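Local coordinates for putative peptide ABC-transport system periplasmic peptide-binding protein (Campylobacter jejuni, PDB 4OEV) that binds nickel(II) together with oxalate as an extracytoplasmic solute-binding protein, and probably delivers it to an ABC importer, at residues T6-V11 / G210-A215; S98-N103 / T394-E399; G161-V166 / F176-H181; I217-L222 / L275-A280; L262-D267 / P304-D309. All blocks are in the same frame, centred on the assembly; numbering follows the deposited sequence.

Contact 1 of 5, residues T6-V11 / G210-A215; sequences TLIIAV and GKIDAA
The carboxylate of Asp213 is the flat group that meets the 6-11 strand. Its OD2 takes the N-H of Ile8 at 2.9 Å on the anti side, 20° out of the carboxylate plane, and the same oxygen makes a salt bridge with Lys494 at the C-terminus. The setting is the edge of a mixed sheet in this family 5 solute-binding protein, joined here to the chain entering a different, antiparallel sheet. Strand 6-11 uses Leu7, Ile9 and Val11 to bond to strand 191-196, and offers Ile8 and Ala10 to the chain at 210-215, which is on its way into strand 214-216 of that other sheet. Asp213 holds Ile8 from both ends of the residue. With CG beside its own backbone N (chi1 -73°), the carboxylate accepts from Ile8 N, while Asp213 N donates to Ile8 O at 2.8 Å. Two residues on from Ile8, Ala10 N donates to Ala214 O at 2.9 Å, so the strand edge is gripped by one side-chain bond and two backbone bonds. Beside these bonds the methyls pack. CG2 of Ile8 meets CG2 of Ile212 at 3.8 Å, with the two side chains at about a right angle, and helix 200-208 packs on Ile212 and Ala215. The methyl of Ala10 touches two neighbours: its CB lies 3.5 Å from Ile212 CD1 and 3.6 Å from Ala215 CB.

Contact 2 of 5, residues S98-N103 / T394-E399; sequences SSIYVN and TFRVFE
Arg396 reaches out of the short helix 395-398 and donates through NH2 to the backbone oxygen of Ser99 at 3.0 Å. The bond is bent, 140° at the hydrogen. The nitrogen sits above the carbonyl plane of Ser99, and the oxygen in turn is tilted 23° from the guanidinium plane. NH1 has its own acceptor in Phe392 O, so two backbone carbonyls fix the rotation of the group. Over one guanidinium face, Asn103 OD1 comes within 4.2 Å of NH1, too far for a bond, with the amide plane steeply turned to it. The apolar contact runs along the shaft of the arginine. CG2 of Val102 rests on Arg396 CG at 3.7 Å, and the bend at chi3 (-75°) carries the guanidinium past that methyl to Ser99. The other methyl, CG1, approaches CE2 of the Phe395 ring obliquely at 4.0 Å. Ser98 OG accepts from Ile100 N in an ST turn just before Val102. The Arg396 side chain is about 10 Å from the bound oxalate. Arg429 of helix 419-429 ties the two sides further, bonding to Val102 O and making a cation-pi contact with Phe395, and helix 434-450 packs on Thr394 and Phe398.

Contact 3 of 5, residues G161-V166 / F176-H181; sequences GPYKFV and FKANEH
Val166 CG2 is a bump that settles on the second strand of this beta hairpin, 3.5 Å from Lys177 N and 3.6 Å from Lys177 CG. The antiparallel strands pair Lys164 with Lys177 through two backbone bonds, and both lysine side chains leave on the same face. The aromatic side chains lie next to one another. Phe176 fits against the strand beside it, its CB 3.9 Å from Tyr163 CD1, while its CE2 just reaches the edge of the Phe165 ring. Past the strand end, Asn179 fills the corner at Gly161: its ND2 donates to Gly161 O at 2.8 Å along a nearly straight path (169°), while its OD1 accepts from His181 N in an Asx turn. Fully extended beyond CG, Lys164 crosses Asn179 to put NZ 3.1 Å from Glu180 OE2, on the syn side. The chemistry is thus divided: Tyr163 and Phe176 are buried against helix 30-33, and the Lys164-Glu180 salt bridge lies on the exposed side.

Contact 4 of 5, residues I217-L222 / L275-A280; sequences IDVSLL and LLHDYA
Val219 faces the turn on the other side, and its two methyls divide the work. CG1 meets Leu276 CD2 at 4.0 Å, the two side chains crossing at about a right angle. CG2, anti to the backbone N, meets the rim of the His277 ring in its plane, 3.9 Å from CD2, and also lies 4.1 Å from Tyr279 CB. The contact joins two loops of a solute-binding protein fold that adjoin one sheet: strands 214-216 and 280-282 both pair antiparallel with strand 454-467, and the loops are the connections next to them. Residues 276-279 form a type I' turn, with His277 at positive phi just after the helix, which brings His277 and Tyr279 round toward Val219. Leu222 and Tyr279 come at each other from opposite directions, with Leu222 CD1 4.1 Å from Tyr279 CZ and oblique to the ring. Arg235 makes a cation-pi contact with the same tyrosine. The histidine ring is also met over one face by Leu275 O, offset toward the rim. The packing between the loops is mainly apolar, while polar bonds shape the loop that carries Val219. There, Asp218 OD1 accepts twice, from Ser220 OG at 2.8 Å on its anti lone pair and from Ser220 N at 2.9 Å, above the carboxylate plane, in an Asx turn.

Contact 5 of 5, residues L262-D267 / P304-D309; sequences LNYAVD and PKKAED
Ala307 rests its methyl against the end of helix 256-265, the buried part of the contact. Its CB lies 4.0 Å from Tyr264 CB and 4.3 Å from Ala265 CB, and the backbones come near, Ala265 CA and Pro304 CA standing 4.9 Å apart. Behind this patch the helix is well covered: helix 342-357 and strand 454-467 pack on Leu262 and Val266. The motif is the last turn of one helix set against the first turn of another, 304-313, where Asp303 OD1 accepts from Lys306 N and Asp303 also shares a backbone bond with Tyr264. Toward solvent the contact changes character. Lys306, its CG anti to the backbone N (chi1 -170°) and its chain extended beyond, lies across one face of the Tyr264 ring in a CH-pi contact, with CD 3.8 Å from the ring centroid and 19° off the normal. NZ then ends beside the hydroxyl, donating weakly to Tyr264 OH at 3.2 Å. The ring is also engaged by Tyr300, edge to face. On the exposed side of the second helix, Lys305 turns away from the contact and makes a salt bridge with Asp309, Lys305 NZ to Asp309 OD2 3.2 Å, its hydrogen bond weak.

Contacts 1, 2 and 5 are largely buried, while contacts 3 and 4 are only partly so. Contacts 1 and 3 both reach the same mixed sheet, their nearest atoms about 5 Å apart; contact 3 pairs strands within it, while contact 1 ties its edge strand to the chain entering another sheet. Both depend on backbone bonds helped by a side chain, an aspartate in one and an asparagine in the other. Contact 4 takes up the chain just after contact 1, but its packing between loops is mainly apolar. Contact 2, nearest the centre of the chain, has an arginine bonded to a carbonyl. Contact 5, about 53 Å from contact 3 between centres, lays a lysine chain over a ring at its solvent side.

Contact 1 of 5, residues T6-V11 / G210-A215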
# COMPACT_ATOMS: atom_id res chain seq x y z
N THR A 6 18.44 -13.91 -17.19
CA THR A 6 17.63 -12.70 -17.12
C THR A 6 16.25 -13.02 -16.55
O THR A 6 15.63 -14.00 -16.97
CB THR A 6 17.45 -12.08 -18.53
OG1 THR A 6 18.72 -11.75 -19.11
CG2 THR A 6 16.57 -10.84 -18.49
N LEU A 7 15.79 -12.21 -15.57
CA LEU A 7 14.42 -12.29 -15.05
C LEU A 7 13.65 -11.09 -15.55
O LEU A 7 14.10 -9.98 -15.41
CB LEU A 7 14.40 -12.29 -13.52
CG LEU A 7 14.59 -13.64 -12.82
CD1 LEU A 7 14.49 -13.51 -11.30
CD2 LEU A 7 13.64 -14.70 -13.37
N ILE A 8 12.47 -11.28 -16.13
CA ILE A 8 11.67 -10.12 -16.51
C ILE A 8 10.36 -10.20 -15.79
O ILE A 8 9.60 -11.14 -15.99
CB ILE A 8 11.43 -10.03 -18.02
CG1 ILE A 8 12.75 -10.17 -18.77
CG2 ILE A 8 10.66 -8.75 -18.35
CD1 ILE A 8 12.68 -9.83 -20.19
N ILE A 9 10.10 -9.24 -14.92
CA ILE A 9 8.89 -9.27 -14.10
C ILE A 9 8.02 -8.05 -14.35
O ILE A 9 8.48 -6.92 -14.27
CB ILE A 9 9.21 -9.31 -12.60
CG1 ILE A 9 10.19 -10.44 -12.27
CG2 ILE A 9 7.94 -9.37 -11.76
CD1 ILE A 9 10.53 -10.46 -10.81
N ALA A 10 6.74 -8.30 -14.62
CA ALA A 10 5.78 -7.23 -14.75
C ALA A 10 5.36 -6.72 -13.38
O ALA A 10 5.07 -7.50 -12.47
CB ALA A 10 4.52 -7.71 -15.53
N VAL A 11 5.25 -5.40 -13.28
CA VAL A 11 4.74 -4.77 -12.06
C VAL A 11 3.74 -3.68 -12.42
O VAL A 11 4.00 -2.87 -13.32
CB VAL A 11 5.89 -4.19 -11.22
CG1 VAL A 11 5.32 -3.37 -10.06
CG2 VAL A 11 6.73 -5.35 -10.67
N GLY A 210 5.80 -15.07 -24.06
CA GLY A 210 7.15 -15.17 -23.54
C GLY A 210 7.93 -13.88 -23.40
O GLY A 210 9.16 -13.90 -23.33
N LYS A 211 7.21 -12.76 -23.36
CA LYS A 211 7.87 -11.46 -23.19
C LYS A 211 8.23 -11.15 -21.73
O LYS A 211 9.09 -10.30 -21.45
CB LYS A 211 6.98 -10.37 -23.76
CG LYS A 211 7.15 -10.14 -25.25
CD LYS A 211 5.97 -9.34 -25.81
CE LYS A 211 6.29 -8.73 -27.15
NZ LYS A 211 6.83 -7.36 -26.87
N ILE A 212 7.55 -11.82 -20.81
CA ILE A 212 7.85 -11.67 -19.38
C ILE A 212 7.80 -13.03 -18.70
O ILE A 212 7.18 -13.96 -19.20
CB ILE A 212 6.86 -10.68 -18.66
CG1 ILE A 212 5.43 -11.14 -18.80
CG2 ILE A 212 7.00 -9.28 -19.23
CD1 ILE A 212 4.40 -10.20 -18.01
N ASP A 213 8.46 -13.13 -17.54
CA ASP A 213 8.56 -14.37 -16.78
C ASP A 213 7.49 -14.54 -15.74
O ASP A 213 7.20 -15.64 -15.33
CB ASP A 213 9.92 -14.47 -16.06
CG ASP A 213 11.06 -14.75 -16.99
OD1 ASP A 213 10.96 -15.72 -17.77
OD2 ASP A 213 12.09 -14.03 -16.92
N ALA A 214 6.96 -13.42 -15.26
CA ALA A 214 6.03 -13.42 -14.12
C ALA A 214 5.25 -12.14 -14.07
O ALA A 214 5.77 -11.08 -14.44
CB ALA A 214 6.80 -13.59 -12.80
N ALA A 215 4.02 -12.23 -13.55
CA ALA A 215 3.14 -11.08 -13.29
C ALA A 215 2.06 -11.47 -12.29
O ALA A 215 1.69 -12.66 -12.20
CB ALA A 215 2.50 -10.58 -14.56

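Contact 2 of 5, residues S98-N103 / T394-E399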
# COMPACT_ATOMS: atom_id res chain seq x y z
N SER A 98 9.00 14.35 2.41
CA SER A 98 9.09 12.90 2.33
C SER A 98 7.74 12.23 2.42
O SER A 98 6.90 12.67 3.20
CB SER A 98 10.00 12.37 3.44
OG SER A 98 10.00 10.95 3.40
N SER A 99 7.52 11.18 1.63
CA SER A 99 6.25 10.45 1.64
C SER A 99 6.09 9.69 2.98
O SER A 99 4.99 9.30 3.39
CB SER A 99 6.22 9.45 0.47
OG SER A 99 7.33 8.56 0.68
N ILE A 100 7.21 9.49 3.67
CA ILE A 100 7.21 8.73 4.92
C ILE A 100 7.56 9.65 6.10
O ILE A 100 7.87 9.19 7.19
CB ILE A 100 8.22 7.53 4.86
CG1 ILE A 100 9.62 8.03 4.54
CG2 ILE A 100 7.77 6.53 3.80
CD1 ILE A 100 10.60 6.91 4.25
N TYR A 101 7.39 10.96 5.89
CA TYR A 101 7.61 11.95 6.95
C TYR A 101 6.98 11.54 8.31
O TYR A 101 7.61 11.61 9.36
CB TYR A 101 7.08 13.32 6.49
CG TYR A 101 7.11 14.36 7.60
CD1 TYR A 101 5.95 14.77 8.26
CD2 TYR A 101 8.32 14.92 8.00
CE1 TYR A 101 6.03 15.73 9.31
CE2 TYR A 101 8.39 15.85 9.02
CZ TYR A 101 7.24 16.26 9.66
OH TYR A 101 7.35 17.17 10.67
N VAL A 102 5.74 11.04 8.27
CA VAL A 102 4.99 10.74 9.49
C VAL A 102 5.56 9.51 10.22
O VAL A 102 5.20 9.26 11.37
CB VAL A 102 3.46 10.54 9.18
CG1 VAL A 102 2.85 11.84 8.68
CG2 VAL A 102 3.28 9.40 8.16
N ASN A 103 6.44 8.75 9.55
CA ASN A 103 7.06 7.60 10.17
C ASN A 103 8.30 8.03 10.95
O ASN A 103 8.86 7.22 11.73
CB ASN A 103 7.46 6.50 9.16
CG ASN A 103 6.25 5.89 8.46
OD1 ASN A 103 5.14 6.38 8.60
ND2 ASN A 103 6.46 4.80 7.75
N THR A 394 -3.00 3.49 7.94
CA THR A 394 -4.17 4.08 8.55
C THR A 394 -3.94 5.53 8.82
O THR A 394 -4.83 6.35 8.54
CB THR A 394 -4.63 3.38 9.89
OG1 THR A 394 -3.55 3.35 10.81
CG2 THR A 394 -5.13 1.95 9.66
N PHE A 395 -2.75 5.89 9.33
CA PHE A 395 -2.54 7.29 9.64
C PHE A 395 -2.61 8.21 8.38
O PHE A 395 -3.39 9.21 8.35
CB PHE A 395 -1.21 7.49 10.38
CG PHE A 395 -1.08 8.85 11.06
CD1 PHE A 395 -1.61 9.05 12.32
CD2 PHE A 395 -0.46 9.93 10.41
CE1 PHE A 395 -1.49 10.33 12.98
CE2 PHE A 395 -0.36 11.22 11.04
CZ PHE A 395 -0.88 11.41 12.31
N ARG A 396 -1.88 7.88 7.33
CA ARG A 396 -1.91 8.79 6.16
C ARG A 396 -3.25 8.70 5.43
O ARG A 396 -3.52 9.55 4.57
CB ARG A 396 -0.81 8.43 5.14
CG ARG A 396 0.58 8.94 5.62
CD ARG A 396 1.74 8.32 4.83
NE ARG A 396 1.93 6.93 5.25
CZ ARG A 396 2.93 6.14 4.83
NH1 ARG A 396 3.03 4.91 5.31
NH2 ARG A 396 3.82 6.57 3.95
N VAL A 397 -4.03 7.67 5.76
CA VAL A 397 -5.29 7.44 4.97
C VAL A 397 -6.55 8.11 5.58
O VAL A 397 -7.39 8.64 4.83
CB VAL A 397 -5.53 5.93 4.79
CG1 VAL A 397 -6.96 5.59 4.14
CG2 VAL A 397 -4.46 5.33 3.94
N PHE A 398 -6.66 8.08 6.91
CA PHE A 398 -7.89 8.49 7.63
C PHE A 398 -7.71 9.73 8.48
O PHE A 398 -8.67 10.38 8.85
CB PHE A 398 -8.37 7.35 8.55
CG PHE A 398 -8.69 6.06 7.78
CD1 PHE A 398 -9.81 6.00 6.97
CD2 PHE A 398 -7.86 4.95 7.87
CE1 PHE A 398 -10.11 4.83 6.24
CE2 PHE A 398 -8.14 3.79 7.15
CZ PHE A 398 -9.27 3.73 6.34
N GLU A 399 -6.47 10.01 8.89
CA GLU A 399 -6.32 11.11 9.82
C GLU A 399 -6.49 12.47 9.17
O GLU A 399 -6.09 12.71 7.99
CB GLU A 399 -4.95 10.96 10.54
CG GLU A 399 -4.94 11.33 12.02
CD GLU A 399 -4.47 12.73 12.17
OE1 GLU A 399 -4.47 13.26 13.30
OE2 GLU A 399 -4.00 13.30 11.13

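Contact 3 of 5, residues G161-V166 / F176-H181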
# COMPACT_ATOMS: atom_id res chain seq x y z
N GLY A 161 21.26 -2.34 -1.68
CA GLY A 161 20.39 -3.49 -1.99
C GLY A 161 20.99 -4.61 -2.86
O GLY A 161 22.18 -4.57 -3.20
N PRO A 162 20.18 -5.67 -3.17
CA PRO A 162 20.69 -6.81 -3.97
C PRO A 162 20.94 -6.51 -5.45
O PRO A 162 21.63 -7.26 -6.16
CB PRO A 162 19.58 -7.87 -3.85
CG PRO A 162 18.27 -7.03 -3.56
CD PRO A 162 18.83 -5.93 -2.63
N TYR A 163 20.41 -5.41 -5.92
CA TYR A 163 20.46 -5.10 -7.34
C TYR A 163 20.96 -3.69 -7.63
O TYR A 163 20.48 -2.71 -7.05
CB TYR A 163 19.08 -5.32 -7.96
CG TYR A 163 18.84 -6.77 -8.31
CD1 TYR A 163 19.43 -7.30 -9.45
CD2 TYR A 163 18.06 -7.60 -7.52
CE1 TYR A 163 19.26 -8.63 -9.80
CE2 TYR A 163 17.88 -8.96 -7.87
CZ TYR A 163 18.49 -9.45 -9.01
OH TYR A 163 18.39 -10.78 -9.43
N LYS A 164 21.87 -3.59 -8.59
CA LYS A 164 22.46 -2.32 -8.98
C LYS A 164 21.65 -1.78 -10.15
O LYS A 164 21.23 -2.57 -11.02
CB LYS A 164 23.96 -2.48 -9.37
CG LYS A 164 24.90 -2.85 -8.24
CD LYS A 164 26.37 -2.96 -8.75
CE LYS A 164 27.38 -3.03 -7.59
NZ LYS A 164 28.83 -3.01 -8.02
N PHE A 165 21.38 -0.47 -10.13
CA PHE A 165 20.64 0.19 -11.21
C PHE A 165 21.48 0.22 -12.50
O PHE A 165 22.65 0.61 -12.47
CB PHE A 165 20.24 1.63 -10.80
CG PHE A 165 19.63 2.44 -11.92
CD1 PHE A 165 18.27 2.37 -12.19
CD2 PHE A 165 20.42 3.28 -12.70
CE1 PHE A 165 17.71 3.11 -13.22
CE2 PHE A 165 19.86 4.03 -13.73
CZ PHE A 165 18.52 3.93 -13.99
N VAL A 166 20.88 -0.19 -13.62
CA VAL A 166 21.55 -0.13 -14.93
C VAL A 166 21.01 0.96 -15.87
O VAL A 166 21.74 1.83 -16.31
CB VAL A 166 21.47 -1.46 -15.68
CG1 VAL A 166 22.14 -1.31 -17.02
CG2 VAL A 166 22.12 -2.57 -14.88
N PHE A 176 18.18 -3.78 -14.05
CA PHE A 176 19.15 -3.92 -12.97
C PHE A 176 20.13 -5.04 -13.26
O PHE A 176 19.87 -5.90 -14.10
CB PHE A 176 18.46 -4.24 -11.65
CG PHE A 176 17.37 -3.27 -11.30
CD1 PHE A 176 16.07 -3.47 -11.75
CD2 PHE A 176 17.65 -2.14 -10.55
CE1 PHE A 176 15.05 -2.57 -11.42
CE2 PHE A 176 16.62 -1.22 -10.22
CZ PHE A 176 15.33 -1.44 -10.67
N LYS A 177 21.25 -5.02 -12.55
CA LYS A 177 22.17 -6.16 -12.53
C LYS A 177 22.49 -6.52 -11.09
O LYS A 177 22.39 -5.67 -10.19
CB LYS A 177 23.41 -5.88 -13.39
CG LYS A 177 24.32 -4.73 -12.93
CD LYS A 177 25.60 -4.68 -13.82
CE LYS A 177 26.53 -3.51 -13.45
NZ LYS A 177 27.86 -3.54 -14.18
N ALA A 178 22.84 -7.78 -10.87
CA ALA A 178 23.09 -8.28 -9.52
C ALA A 178 24.21 -7.50 -8.82
O ALA A 178 25.15 -7.05 -9.47
CB ALA A 178 23.44 -9.75 -9.56
N ASN A 179 24.05 -7.31 -7.51
CA ASN A 179 25.07 -6.71 -6.65
C ASN A 179 26.02 -7.81 -6.21
O ASN A 179 25.70 -8.59 -5.32
CB ASN A 179 24.42 -6.01 -5.44
CG ASN A 179 25.47 -5.47 -4.44
OD1 ASN A 179 26.68 -5.55 -4.68
ND2 ASN A 179 24.99 -4.90 -3.33
N GLU A 180 27.21 -7.84 -6.82
CA GLU A 180 28.15 -8.94 -6.62
C GLU A 180 28.81 -8.88 -5.24
O GLU A 180 29.50 -9.83 -4.84
CB GLU A 180 29.23 -8.93 -7.72
CG GLU A 180 30.27 -7.82 -7.57
CD GLU A 180 29.84 -6.45 -8.09
OE1 GLU A 180 30.74 -5.70 -8.56
OE2 GLU A 180 28.62 -6.10 -8.03
N HIS A 181 28.65 -7.74 -4.55
CA HIS A 181 29.07 -7.60 -3.16
C HIS A 181 27.88 -7.32 -2.25
O HIS A 181 27.87 -6.32 -1.53
CB HIS A 181 30.11 -6.48 -3.01
CG HIS A 181 31.28 -6.62 -3.93
ND1 HIS A 181 31.54 -5.72 -4.94
CD2 HIS A 181 32.25 -7.57 -4.01
CE1 HIS A 181 32.63 -6.10 -5.60
NE2 HIS A 181 33.08 -7.22 -5.05

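Contact 4 of 5, residues I217-L222 / L275-A280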
# COMPACT_ATOMS: atom_id res chain seq x y z
N ILE A 217 -1.77 -11.59 -11.77
CA ILE A 217 -2.88 -11.66 -12.74
C ILE A 217 -4.26 -11.67 -12.08
O ILE A 217 -4.56 -12.51 -11.22
CB ILE A 217 -2.75 -12.92 -13.62
CG1 ILE A 217 -1.44 -12.90 -14.40
CG2 ILE A 217 -3.96 -13.03 -14.59
CD1 ILE A 217 -1.23 -11.66 -15.29
N ASP A 218 -5.13 -10.75 -12.49
CA ASP A 218 -6.49 -10.73 -11.95
C ASP A 218 -7.23 -12.06 -12.09
O ASP A 218 -7.10 -12.76 -13.10
CB ASP A 218 -7.34 -9.66 -12.61
CG ASP A 218 -8.64 -9.47 -11.88
OD1 ASP A 218 -9.71 -9.82 -12.41
OD2 ASP A 218 -8.58 -8.96 -10.74
N VAL A 219 -8.02 -12.39 -11.07
CA VAL A 219 -8.76 -13.63 -11.05
C VAL A 219 -9.63 -13.79 -12.31
O VAL A 219 -9.87 -14.91 -12.76
CB VAL A 219 -9.63 -13.71 -9.75
CG1 VAL A 219 -10.67 -12.60 -9.71
CG2 VAL A 219 -10.30 -15.04 -9.62
N SER A 220 -10.02 -12.68 -12.94
CA SER A 220 -10.87 -12.74 -14.13
C SER A 220 -10.15 -13.32 -15.34
O SER A 220 -10.78 -13.67 -16.35
CB SER A 220 -11.41 -11.37 -14.49
OG SER A 220 -10.38 -10.54 -15.01
N LEU A 221 -8.83 -13.43 -15.24
CA LEU A 221 -8.02 -13.85 -16.36
C LEU A 221 -7.30 -15.15 -16.12
O LEU A 221 -6.59 -15.61 -17.00
CB LEU A 221 -7.00 -12.75 -16.70
CG LEU A 221 -7.62 -11.46 -17.23
CD1 LEU A 221 -6.68 -10.27 -17.07
CD2 LEU A 221 -8.04 -11.62 -18.69
N LEU A 222 -7.51 -15.78 -14.95
CA LEU A 222 -6.70 -16.94 -14.55
C LEU A 222 -7.05 -18.19 -15.35
O LEU A 222 -6.24 -19.15 -15.47
CB LEU A 222 -6.90 -17.23 -13.07
CG LEU A 222 -6.08 -16.38 -12.10
CD1 LEU A 222 -6.26 -16.91 -10.68
CD2 LEU A 222 -4.58 -16.28 -12.51
N LEU A 275 -18.21 -12.42 -8.16
CA LEU A 275 -17.21 -11.75 -8.98
C LEU A 275 -15.79 -12.27 -8.71
O LEU A 275 -15.01 -12.52 -9.64
CB LEU A 275 -17.24 -10.24 -8.74
CG LEU A 275 -16.17 -9.41 -9.43
CD1 LEU A 275 -16.26 -9.57 -10.95
CD2 LEU A 275 -16.36 -7.97 -9.00
N LEU A 276 -15.50 -12.46 -7.43
CA LEU A 276 -14.13 -12.68 -7.00
C LEU A 276 -13.82 -14.12 -6.80
O LEU A 276 -12.69 -14.45 -6.43
CB LEU A 276 -13.85 -11.92 -5.71
CG LEU A 276 -13.54 -10.48 -6.06
CD1 LEU A 276 -13.66 -9.62 -4.85
CD2 LEU A 276 -12.14 -10.43 -6.64
N HIS A 277 -14.83 -14.96 -6.99
CA HIS A 277 -14.64 -16.41 -7.05
C HIS A 277 -13.88 -16.94 -5.85
O HIS A 277 -13.00 -17.79 -6.00
CB HIS A 277 -13.92 -16.81 -8.33
CG HIS A 277 -14.53 -16.25 -9.58
ND1 HIS A 277 -15.82 -16.55 -9.97
CD2 HIS A 277 -14.03 -15.44 -10.54
CE1 HIS A 277 -16.09 -15.93 -11.11
NE2 HIS A 277 -15.01 -15.25 -11.47
N ASP A 278 -14.17 -16.37 -4.69
CA ASP A 278 -13.51 -16.77 -3.44
C ASP A 278 -11.95 -16.64 -3.48
O ASP A 278 -11.22 -17.38 -2.81
CB ASP A 278 -13.97 -18.20 -3.07
CG ASP A 278 -15.49 -18.26 -2.81
OD1 ASP A 278 -16.01 -17.37 -2.09
OD2 ASP A 278 -16.18 -19.19 -3.33
N TYR A 279 -11.48 -15.71 -4.31
CA TYR A 279 -10.12 -15.18 -4.22
C TYR A 279 -10.17 -13.92 -3.36
O TYR A 279 -9.37 -12.98 -3.54
CB TYR A 279 -9.58 -14.86 -5.60
CG TYR A 279 -8.37 -15.67 -5.96
CD1 TYR A 279 -7.09 -15.14 -5.79
CD2 TYR A 279 -8.49 -16.97 -6.46
CE1 TYR A 279 -5.96 -15.87 -6.11
CE2 TYR A 279 -7.35 -17.72 -6.79
CZ TYR A 279 -6.08 -17.15 -6.60
OH TYR A 279 -4.94 -17.86 -6.92
N ALA A 280 -11.11 -13.90 -2.42
CA ALA A 280 -11.36 -12.69 -1.62
C ALA A 280 -12.21 -13.03 -0.39
O ALA A 280 -12.84 -14.09 -0.35
CB ALA A 280 -12.03 -11.63 -2.46

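Contact 5 of 5, residues L262-D267 / P304-D309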
# COMPACT_ATOMS: atom_id res chain seq x y z
N LEU A 262 -25.91 3.82 1.72
CA LEU A 262 -25.18 3.19 0.62
C LEU A 262 -24.44 1.93 1.08
O LEU A 262 -24.33 0.95 0.33
CB LEU A 262 -24.19 4.18 0.01
CG LEU A 262 -24.93 5.39 -0.58
CD1 LEU A 262 -23.98 6.40 -1.00
CD2 LEU A 262 -25.77 4.96 -1.80
N ASN A 263 -23.98 1.92 2.33
CA ASN A 263 -23.39 0.70 2.88
C ASN A 263 -24.44 -0.42 3.01
O ASN A 263 -24.17 -1.54 2.60
CB ASN A 263 -22.76 0.99 4.22
CG ASN A 263 -21.29 1.38 4.07
OD1 ASN A 263 -20.42 0.51 4.01
ND2 ASN A 263 -21.02 2.67 3.96
N TYR A 264 -25.62 -0.11 3.54
CA TYR A 264 -26.69 -1.11 3.70
C TYR A 264 -27.21 -1.63 2.36
O TYR A 264 -27.85 -2.71 2.29
CB TYR A 264 -27.87 -0.54 4.51
CG TYR A 264 -27.64 -0.49 6.02
CD1 TYR A 264 -27.45 -1.65 6.75
CD2 TYR A 264 -27.63 0.72 6.70
CE1 TYR A 264 -27.24 -1.61 8.12
CE2 TYR A 264 -27.43 0.77 8.06
CZ TYR A 264 -27.23 -0.40 8.77
OH TYR A 264 -26.99 -0.35 10.13
N ALA A 265 -26.92 -0.89 1.30
CA ALA A 265 -27.45 -1.21 -0.01
C ALA A 265 -26.67 -2.31 -0.74
O ALA A 265 -27.18 -2.91 -1.68
CB ALA A 265 -27.46 0.04 -0.87
N VAL A 266 -25.43 -2.53 -0.34
CA VAL A 266 -24.56 -3.43 -1.11
C VAL A 266 -24.52 -4.85 -0.52
O VAL A 266 -24.20 -5.04 0.65
CB VAL A 266 -23.09 -2.87 -1.17
CG1 VAL A 266 -22.19 -3.85 -1.98
CG2 VAL A 266 -23.07 -1.48 -1.81
N ASP A 267 -24.83 -5.85 -1.34
CA ASP A 267 -24.75 -7.25 -0.91
C ASP A 267 -23.33 -7.75 -1.14
O ASP A 267 -23.02 -8.32 -2.20
CB ASP A 267 -25.79 -8.12 -1.67
CG ASP A 267 -25.83 -9.57 -1.17
OD1 ASP A 267 -25.10 -9.91 -0.21
OD2 ASP A 267 -26.63 -10.36 -1.71
N PRO A 304 -31.45 -3.56 2.19
CA PRO A 304 -32.00 -2.58 1.26
C PRO A 304 -33.14 -1.77 1.88
O PRO A 304 -33.28 -0.57 1.57
CB PRO A 304 -32.55 -3.47 0.12
CG PRO A 304 -31.74 -4.72 0.20
CD PRO A 304 -31.49 -4.93 1.65
N LYS A 305 -33.92 -2.41 2.75
CA LYS A 305 -35.06 -1.72 3.36
C LYS A 305 -34.56 -0.65 4.30
O LYS A 305 -35.11 0.44 4.34
CB LYS A 305 -35.98 -2.66 4.12
CG LYS A 305 -37.28 -1.95 4.52
CD LYS A 305 -38.25 -2.84 5.29
CE LYS A 305 -39.56 -2.09 5.59
NZ LYS A 305 -39.30 -0.74 6.19
N LYS A 306 -33.52 -0.98 5.06
CA LYS A 306 -32.93 -0.02 5.98
C LYS A 306 -32.31 1.13 5.22
O LYS A 306 -32.37 2.29 5.69
CB LYS A 306 -31.88 -0.68 6.87
CG LYS A 306 -31.44 0.23 8.00
CD LYS A 306 -30.78 -0.56 9.12
CE LYS A 306 -30.39 0.36 10.29
NZ LYS A 306 -29.93 -0.43 11.49
N ALA A 307 -31.67 0.82 4.09
CA ALA A 307 -31.07 1.87 3.25
C ALA A 307 -32.16 2.88 2.90
O ALA A 307 -32.00 4.07 3.13
CB ALA A 307 -30.44 1.30 1.99
N GLU A 308 -33.30 2.39 2.37
CA GLU A 308 -34.38 3.28 1.99
C GLU A 308 -34.94 4.05 3.19
O GLU A 308 -35.13 5.24 3.09
CB GLU A 308 -35.51 2.49 1.27
CG GLU A 308 -35.06 2.12 -0.14
CD GLU A 308 -36.11 1.39 -0.95
OE1 GLU A 308 -37.19 1.09 -0.40
OE2 GLU A 308 -35.84 1.10 -2.13
N ASP A 309 -35.13 3.39 4.33
CA ASP A 309 -35.61 4.07 5.53
C ASP A 309 -34.66 5.22 5.93
O ASP A 309 -35.10 6.29 6.37
CB ASP A 309 -35.74 3.07 6.69
CG ASP A 309 -36.88 2.10 6.50
OD1 ASP A 309 -37.64 2.25 5.52
OD2 ASP A 309 -36.99 1.15 7.32